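Local coordinates for protein HP0420 homologue (Helicobacter felis, PDB 3LW3) that is of unknown function but adopts the hotdog fold, which is shared by many thioesterases and dehydratases that act on acyl-thioesters, and forms a two-chain assembly, at residues E14-C19 against A71-N76; A67-L72 against F128-F133. All coordinates share one frame; numbering follows the deposited sequence.

Interaction 1 (E14-C19 against A71-N76); sequences EGLLVC and ALNKKN
The side chain of N73 fits into the bend of the G15-V18 backbone, and this is where the contact is packed most closely. Its CG stands 3.7 Å from L17 N and 3.9 Å from G15 O, and the planar amide lies beside these two backbone atoms of the opposing loop. The reach of N73 depends on its first torsion, which sets CG anti to the backbone N (chi1 -168°). L16 comes at the amide from another direction: although its CB leaves the backbone away from N73, CD1 comes back to touch the group. L17 runs roughly perpendicular to N73, with both CB and CD1 3.9 Å from N73 O. In the hotdog fold a long helix lies against a curved antiparallel sheet, and N73 is the residue at which the chain leaves helix 57-72, its phi turned positive. The N-terminal loop packs on this first residue past the helix. Farther along, V18 CG2 rests 3.9 Å from K74 O, and V18 is also covered by L69 of the helix and by E51 of the second subunit. Next to it, C19 forms a disulfide with C50 of that subunit. The solvent side is looser: the outer end of L17 forms an open margin with K74 and K75, both lysines start away from the loop, and L17 O comes no nearer to K75 than 4.1 Å, at its CA.

Interaction 2 (A67-L72 against F128-F133); sequences AALCAL and FEILVF
An extended L72, its CG anti to the backbone N (chi1 179°), carries CD2 toward the strand, where it meets I130 CG2 at 3.8 Å and V132 CG2 at 3.9 Å. The methyl ends of L72 and V132 meet head on, whereas L72 and I130 lie alongside each other, pointing opposite ways. I130 is stretched as well: with chi2 at 170° its CD1 lies against the helix backbone, 3.7 Å from A68 O, and 4.0 Å from L69 CD2. This is helix-on-sheet packing of the hotdog kind, in which the sheet wraps round the central helix. Here the axes of helix 67-72 and strand 128-132 approach to 9.5 Å, with their directions 50° apart. A68 CB touches F128 CG at 3.8 Å and makes an off-centre CH-pi contact, 4.3 Å from the centroid of the F128 ring. F128, I130 and V132 alternate along the strand and face the helix, while E129 and L131 lie between them, E129 hydrogen-bonded through OE1 to T111 OG1. The same apolar layer continues in V114 and I112 of the adjacent strand 109-118, which meet F128 and I130, and in I102 of strand 96-105 beyond it, which meets L72.

Both contacts include the end of helix 57-72 and share A71 and L72, but they use different residues. Interaction 2 is buried and almost wholly apolar across the gap, fixing the last turns of the helix to strand 121-132 with aliphatic groups and one ring. Interaction 1 lies at the surface and works through N73, beyond the shared A71-L72, bringing a polar side chain against loop backbone beside residues that reach the second subunit. The two sites meet directly: L16 CD1 packs on C70 SG, V18 CG1 on L69 O, and N76 O with F133 N makes a probable backbone hydrogen bond of 2.9 Å. L69 serves both, with CD2 on I130 and CD1 on C19 SG.

Interaction 1 (E14-C19 against A71-N76)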
# COMPACT_ATOMS: atom_id res chain seq x y z
N GLU B 14 6.24 -21.56 5.50
CA GLU B 14 6.15 -22.79 4.74
C GLU B 14 4.78 -22.95 4.03
O GLU B 14 4.76 -23.28 2.84
CB GLU B 14 6.48 -24.02 5.61
CG GLU B 14 6.74 -25.33 4.83
CD GLU B 14 8.09 -25.35 4.16
OE1 GLU B 14 9.08 -24.95 4.82
OE2 GLU B 14 8.18 -25.77 2.99
N GLY B 15 3.66 -22.72 4.72
CA GLY B 15 2.35 -22.91 4.07
C GLY B 15 1.78 -21.66 3.40
O GLY B 15 0.60 -21.61 2.96
N LEU B 16 2.61 -20.63 3.30
CA LEU B 16 2.13 -19.36 2.74
C LEU B 16 2.28 -19.40 1.22
O LEU B 16 3.39 -19.57 0.69
CB LEU B 16 2.91 -18.21 3.34
CG LEU B 16 2.40 -16.85 2.88
CD1 LEU B 16 1.09 -16.59 3.56
CD2 LEU B 16 3.43 -15.80 3.23
N LEU B 17 1.15 -19.30 0.52
CA LEU B 17 1.09 -19.42 -0.93
C LEU B 17 1.17 -18.10 -1.68
O LEU B 17 1.44 -18.09 -2.89
CB LEU B 17 -0.23 -20.11 -1.33
CG LEU B 17 -0.51 -21.48 -0.69
CD1 LEU B 17 -1.63 -22.18 -1.46
CD2 LEU B 17 0.76 -22.30 -0.63
N VAL B 18 0.92 -16.99 -0.99
CA VAL B 18 0.81 -15.69 -1.65
C VAL B 18 2.08 -14.85 -1.47
O VAL B 18 2.82 -15.02 -0.52
CB VAL B 18 -0.48 -14.97 -1.14
CG1 VAL B 18 -0.29 -14.55 0.30
CG2 VAL B 18 -0.89 -13.83 -2.07
N CYS B 19 2.32 -13.93 -2.40
CA CYS B 19 3.47 -13.04 -2.36
C CYS B 19 4.79 -13.74 -2.09
O CYS B 19 5.56 -13.37 -1.21
CB CYS B 19 3.24 -11.88 -1.38
SG CYS B 19 2.01 -10.63 -2.02
N ALA B 71 -4.68 -13.58 4.66
CA ALA B 71 -5.92 -14.10 5.22
C ALA B 71 -6.62 -15.07 4.25
O ALA B 71 -7.23 -16.04 4.69
CB ALA B 71 -6.91 -12.92 5.56
N LEU B 72 -6.56 -14.74 2.96
CA LEU B 72 -7.14 -15.60 1.92
C LEU B 72 -6.14 -16.69 1.48
O LEU B 72 -6.53 -17.85 1.24
CB LEU B 72 -7.58 -14.76 0.72
CG LEU B 72 -8.18 -15.54 -0.43
CD1 LEU B 72 -9.40 -16.23 0.11
CD2 LEU B 72 -8.50 -14.55 -1.51
N ASN B 73 -4.86 -16.32 1.39
CA ASN B 73 -3.76 -17.24 1.10
C ASN B 73 -3.97 -18.10 -0.16
O ASN B 73 -3.82 -19.30 -0.11
CB ASN B 73 -3.47 -18.15 2.32
CG ASN B 73 -2.16 -18.92 2.18
OD1 ASN B 73 -2.03 -20.02 2.71
ND2 ASN B 73 -1.22 -18.39 1.42
N LYS B 74 -4.33 -17.46 -1.26
CA LYS B 74 -4.49 -18.14 -2.54
C LYS B 74 -3.42 -17.73 -3.56
O LYS B 74 -3.14 -16.53 -3.76
CB LYS B 74 -5.86 -17.85 -3.14
CG LYS B 74 -7.00 -18.26 -2.25
CD LYS B 74 -7.68 -19.53 -2.79
CE LYS B 74 -8.18 -20.45 -1.65
NZ LYS B 74 -9.60 -20.19 -1.29
N LYS B 75 -2.88 -18.75 -4.23
CA LYS B 75 -1.83 -18.61 -5.24
C LYS B 75 -2.06 -17.42 -6.20
O LYS B 75 -1.36 -16.37 -6.14
CB LYS B 75 -1.77 -19.95 -6.02
CG LYS B 75 -0.60 -20.13 -7.02
CD LYS B 75 -0.63 -21.54 -7.69
CE LYS B 75 0.10 -21.55 -9.06
NZ LYS B 75 0.37 -22.93 -9.61
N ASN B 76 -3.03 -17.56 -7.08
CA ASN B 76 -3.19 -16.58 -8.14
C ASN B 76 -4.16 -15.48 -7.75
O ASN B 76 -5.20 -15.33 -8.35
CB ASN B 76 -3.65 -17.30 -9.41
CG ASN B 76 -2.67 -18.39 -9.86
OD1 ASN B 76 -1.45 -18.15 -9.92
ND2 ASN B 76 -3.18 -19.60 -10.18

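Interaction 2 (A67-L72 against F128-F133)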
# COMPACT_ATOMS: atom_id res chain seq x y z
N ALA B 67 -1.25 -8.34 4.97
CA ALA B 67 -2.18 -9.07 5.90
C ALA B 67 -3.42 -9.61 5.14
O ALA B 67 -3.81 -10.79 5.29
CB ALA B 67 -2.68 -8.19 7.05
N ALA B 68 -4.04 -8.71 4.37
CA ALA B 68 -5.26 -9.05 3.60
C ALA B 68 -4.99 -10.26 2.69
O ALA B 68 -5.74 -11.23 2.71
CB ALA B 68 -5.70 -7.85 2.79
N LEU B 69 -3.92 -10.23 1.90
CA LEU B 69 -3.57 -11.36 1.01
C LEU B 69 -3.34 -12.65 1.81
O LEU B 69 -3.78 -13.71 1.40
CB LEU B 69 -2.37 -11.00 0.12
CG LEU B 69 -2.75 -10.00 -0.98
CD1 LEU B 69 -1.54 -9.24 -1.66
CD2 LEU B 69 -3.56 -10.76 -2.03
N CYS B 70 -2.66 -12.55 2.95
CA CYS B 70 -2.40 -13.73 3.78
C CYS B 70 -3.66 -14.37 4.39
O CYS B 70 -3.71 -15.59 4.60
CB CYS B 70 -1.40 -13.40 4.88
SG CYS B 70 0.24 -13.04 4.31
N ALA B 71 -4.68 -13.58 4.66
CA ALA B 71 -5.92 -14.10 5.22
C ALA B 71 -6.62 -15.07 4.25
O ALA B 71 -7.23 -16.04 4.69
CB ALA B 71 -6.91 -12.92 5.56
N LEU B 72 -6.56 -14.74 2.96
CA LEU B 72 -7.14 -15.60 1.92
C LEU B 72 -6.14 -16.69 1.48
O LEU B 72 -6.53 -17.85 1.24
CB LEU B 72 -7.58 -14.76 0.72
CG LEU B 72 -8.18 -15.54 -0.43
CD1 LEU B 72 -9.40 -16.23 0.11
CD2 LEU B 72 -8.50 -14.55 -1.51
N PHE B 128 -10.41 -4.57 1.75
CA PHE B 128 -9.67 -4.88 0.53
C PHE B 128 -10.50 -5.85 -0.30
O PHE B 128 -11.10 -6.77 0.25
CB PHE B 128 -8.33 -5.54 0.86
CG PHE B 128 -7.39 -4.62 1.60
CD1 PHE B 128 -6.40 -3.95 0.93
CD2 PHE B 128 -7.60 -4.36 2.97
CE1 PHE B 128 -5.57 -3.05 1.61
CE2 PHE B 128 -6.79 -3.49 3.66
CZ PHE B 128 -5.80 -2.80 2.96
N GLU B 129 -10.52 -5.66 -1.60
CA GLU B 129 -11.20 -6.60 -2.48
C GLU B 129 -10.07 -7.35 -3.18
O GLU B 129 -9.10 -6.71 -3.66
CB GLU B 129 -12.10 -5.89 -3.49
CG GLU B 129 -13.04 -4.87 -2.87
CD GLU B 129 -14.10 -5.47 -1.98
OE1 GLU B 129 -14.49 -6.62 -2.28
OE2 GLU B 129 -14.56 -4.79 -1.00
N ILE B 130 -10.18 -8.68 -3.24
CA ILE B 130 -9.18 -9.52 -3.82
C ILE B 130 -9.80 -10.38 -4.89
O ILE B 130 -10.86 -10.94 -4.66
CB ILE B 130 -8.46 -10.41 -2.76
CG1 ILE B 130 -7.70 -9.52 -1.72
CG2 ILE B 130 -7.58 -11.44 -3.46
CD1 ILE B 130 -7.18 -10.29 -0.51
N LEU B 131 -9.17 -10.42 -6.07
CA LEU B 131 -9.62 -11.29 -7.19
C LEU B 131 -8.74 -12.55 -7.29
O LEU B 131 -7.51 -12.49 -7.09
CB LEU B 131 -9.58 -10.54 -8.53
CG LEU B 131 -10.38 -9.26 -8.70
CD1 LEU B 131 -10.29 -8.77 -10.14
CD2 LEU B 131 -11.84 -9.41 -8.25
N VAL B 132 -9.37 -13.69 -7.60
CA VAL B 132 -8.62 -14.93 -7.72
C VAL B 132 -8.79 -15.43 -9.13
O VAL B 132 -9.90 -15.45 -9.64
CB VAL B 132 -9.08 -15.98 -6.70
CG1 VAL B 132 -8.34 -17.28 -6.91
CG2 VAL B 132 -8.88 -15.46 -5.26
N PHE B 133 -7.69 -15.78 -9.78
CA PHE B 133 -7.68 -16.27 -11.16
C PHE B 133 -7.33 -17.75 -11.23
O PHE B 133 -6.66 -18.28 -10.33
CB PHE B 133 -6.65 -15.50 -11.97
CG PHE B 133 -6.81 -14.04 -11.86
CD1 PHE B 133 -6.26 -13.35 -10.78
CD2 PHE B 133 -7.56 -13.34 -12.79
CE1 PHE B 133 -6.45 -11.98 -10.65
CE2 PHE B 133 -7.75 -11.97 -12.69
CZ PHE B 133 -7.18 -11.28 -11.62